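Local coordinates for protein beta-L-arabinobiosidase (Bacteroides thetaiotaomicron, PDB 5MQR) that hydrolyses glycosidic bonds in plant pectin, probably combining sialidase-like and arabinofuranosidase-type catalytic modules in a single chain, at residues A[887-892]-A[907-912]. Numbering follows the deposited sequence.
Sequences IGYIPW and WKEIMD
Y889 and W907 lie face to face, the phenol ring and the six-membered ring of the indole having centroids 4.1 Å apart and planes at 22°. The stack is offset: CD1 of Y889 sits over one face of the indole toward its rim, 3.5 Å from CH2 of W907. W892 meets the same indole differently. The edge of W907 is driven into a face of W892 with the planes at 63°, a T-shaped pair in which NE1 of W907 stands over the centre of the W892 ring and comes within 3.4 Å of its CE2. Thus W907 offers a face to one aromatic and its pyrrole N-H edge to the other. In W907 CG lies anti to the carbonyl carbon (chi1 -72°), and from there the indole runs back alongside Y889 to reach W892.

At the far end of the phenol, CD1 of I910 touches Y889 CE2 at 3.6 Å, approaching the ring obliquely, and CB of E909 lies 3.4 Å from Y889 OH. That hydroxyl is hydrogen-bonded to the backbone oxygen of A906, just ahead of W907, while the carboxylate of E909 forms a salt bridge with R928. F961 from helix 948-964 stacks on W907 and meets W892 edge to face, extending the aromatic cluster.

An alanine in place of W907 would probably open a gap beside Y889 and leave the face of W892 without its N-H partner, freeing both rings to shift. Within the MGH1-like glycoside hydrolase region, the cluster ties the 3-10 turn at Y889 and the short helix 890-893, through W892, to the loop after helix 901-904. Between the two segments cohesion is therefore aromatic and apolar, with the indole N-H directed at a pi face rather than an oxygen.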
loop_
_atom_site.group_PDB
_atom_site.type_symbol
_atom_site.label_atom_id
_atom_site.label_comp_id
_atom_site.label_asym_id
_atom_site.label_seq_id
_atom_site.Cartn_x
_atom_site.Cartn_y
_atom_site.Cartn_z
ATOM N N ILE A 887 35.755 21.701 -0.642
ATOM C CA ILE A 887 35.667 22.060 -2.053
ATOM C C ILE A 887 36.320 21.019 -2.956
ATOM O O ILE A 887 35.972 20.932 -4.108
ATOM C CB ILE A 887 36.203 23.473 -2.397
ATOM C CG1 ILE A 887 37.692 23.630 -2.061
ATOM C CG2 ILE A 887 35.355 24.530 -1.711
ATOM C CD1 ILE A 887 38.336 24.867 -2.691
ATOM N N GLY A 888 37.245 20.226 -2.426
ATOM C CA GLY A 888 37.860 19.132 -3.184
ATOM C C GLY A 888 36.930 17.990 -3.585
ATOM O O GLY A 888 37.319 17.139 -4.401
ATOM N N TYR A 889 35.731 17.937 -2.990
ATOM C CA TYR A 889 34.726 16.974 -3.393
ATOM C C TYR A 889 33.806 17.480 -4.497
ATOM O O TYR A 889 33.136 16.675 -5.112
ATOM C CB TYR A 889 33.908 16.491 -2.196
ATOM C CG TYR A 889 34.702 15.653 -1.205
ATOM C CD1 TYR A 889 35.363 14.480 -1.596
ATOM C CD2 TYR A 889 34.777 16.028 0.136
ATOM C CE1 TYR A 889 36.093 13.735 -0.670
ATOM C CE2 TYR A 889 35.495 15.290 1.058
ATOM C CZ TYR A 889 36.157 14.161 0.661
ATOM O OH TYR A 889 36.851 13.470 1.624
ATOM N N ILE A 890 33.838 18.777 -4.809
ATOM C CA ILE A 890 32.944 19.380 -5.814
ATOM C C ILE A 890 33.103 18.772 -7.217
ATOM O O ILE A 890 32.118 18.634 -7.906
ATOM C CB ILE A 890 33.061 20.915 -5.839
ATOM C CG1 ILE A 890 32.576 21.497 -4.503
ATOM C CG2 ILE A 890 32.191 21.554 -6.917
ATOM C CD1 ILE A 890 32.842 22.990 -4.364
ATOM N N PRO A 891 34.310 18.334 -7.624
ATOM C CA PRO A 891 34.339 17.642 -8.915
ATOM C C PRO A 891 33.273 16.533 -9.077
ATOM O O PRO A 891 32.684 16.415 -10.164
ATOM C CB PRO A 891 35.750 17.064 -8.968
ATOM C CG PRO A 891 36.556 18.034 -8.158
ATOM C CD PRO A 891 35.640 18.361 -7.006
ATOM N N TRP A 892 33.025 15.754 -8.019
ATOM C CA TRP A 892 31.998 14.701 -8.053
ATOM C C TRP A 892 30.540 15.200 -8.036
ATOM O O TRP A 892 29.642 14.471 -8.423
ATOM C CB TRP A 892 32.183 13.707 -6.911
ATOM C CG TRP A 892 33.325 12.827 -7.140
ATOM C CD1 TRP A 892 33.358 11.726 -7.937
ATOM C CD2 TRP A 892 34.628 12.971 -6.599
ATOM N NE1 TRP A 892 34.587 11.163 -7.906
ATOM C CE2 TRP A 892 35.393 11.895 -7.084
ATOM C CE3 TRP A 892 35.215 13.879 -5.712
ATOM C CZ2 TRP A 892 36.728 11.709 -6.744
ATOM C CZ3 TRP A 892 36.561 13.707 -5.372
ATOM C CH2 TRP A 892 37.300 12.628 -5.895
ATOM N N TRP A 907 37.837 10.090 -0.821
ATOM C CA TRP A 907 36.632 9.867 -0.056
ATOM C C TRP A 907 36.865 9.202 1.309
ATOM O O TRP A 907 35.955 9.186 2.141
ATOM C CB TRP A 907 35.619 9.074 -0.893
ATOM C CG TRP A 907 35.047 9.910 -1.969
ATOM C CD1 TRP A 907 35.350 9.874 -3.288
ATOM C CD2 TRP A 907 34.075 10.926 -1.806
ATOM N NE1 TRP A 907 34.626 10.818 -3.972
ATOM C CE2 TRP A 907 33.824 11.476 -3.083
ATOM C CE3 TRP A 907 33.388 11.433 -0.705
ATOM C CZ2 TRP A 907 32.911 12.511 -3.285
ATOM C CZ3 TRP A 907 32.477 12.465 -0.903
ATOM C CH2 TRP A 907 32.242 12.987 -2.186
ATOM N N LYS A 908 38.068 8.685 1.557
ATOM C CA LYS A 908 38.388 8.129 2.871
ATOM C C LYS A 908 38.351 9.193 3.960
ATOM O O LYS A 908 38.089 8.872 5.115
ATOM C CB LYS A 908 39.747 7.422 2.875
ATOM C CG LYS A 908 39.737 6.141 2.073
ATOM C CD LYS A 908 41.026 5.341 2.211
ATOM C CE LYS A 908 40.866 4.001 1.496
ATOM N NZ LYS A 908 42.011 3.073 1.747
ATOM N N GLU A 909 38.575 10.452 3.588
ATOM C CA GLU A 909 38.602 11.541 4.561
ATOM C C GLU A 909 37.236 11.853 5.169
ATOM O O GLU A 909 37.151 12.517 6.186
ATOM C CB GLU A 909 39.222 12.796 3.949
ATOM C CG GLU A 909 40.635 12.578 3.443
ATOM C CD GLU A 909 41.546 12.004 4.522
ATOM O OE1 GLU A 909 41.760 12.716 5.528
ATOM O OE2 GLU A 909 42.023 10.844 4.373
ATOM N N ILE A 910 36.180 11.341 4.564
ATOM C CA ILE A 910 34.846 11.430 5.125
ATOM C C ILE A 910 34.753 10.681 6.470
ATOM O O ILE A 910 34.019 11.115 7.370
ATOM C CB ILE A 910 33.797 10.916 4.112
ATOM C CG1 ILE A 910 33.753 11.812 2.874
ATOM C CG2 ILE A 910 32.404 10.846 4.707
ATOM C CD1 ILE A 910 33.410 13.270 3.104
HETATM N N MSE A 911 35.516 9.597 6.619
HETATM C CA MSE A 911 35.403 8.740 7.805
HETATM C C MSE A 911 36.540 8.932 8.761
HETATM O O MSE A 911 36.655 8.183 9.711
HETATM C CB MSE A 911 35.379 7.284 7.352
HETATM C CG MSE A 911 34.388 7.076 6.202
HETATM SE SE MSE A 911 34.595 5.249 5.513
HETATM C CE MSE A 911 36.168 5.580 4.385
ATOM N N ASP A 912 37.375 9.939 8.544
ATOM C CA ASP A 912 38.547 10.168 9.368
ATOM C C ASP A 912 38.334 11.419 10.182
ATOM O O ASP A 912 38.085 12.479 9.636
ATOM C CB ASP A 912 39.782 10.316 8.486
ATOM C CG ASP A 912 41.116 10.252 9.280
ATOM O OD1 ASP A 912 41.158 10.447 10.521
ATOM O OD2 ASP A 912 42.161 10.020 8.624
#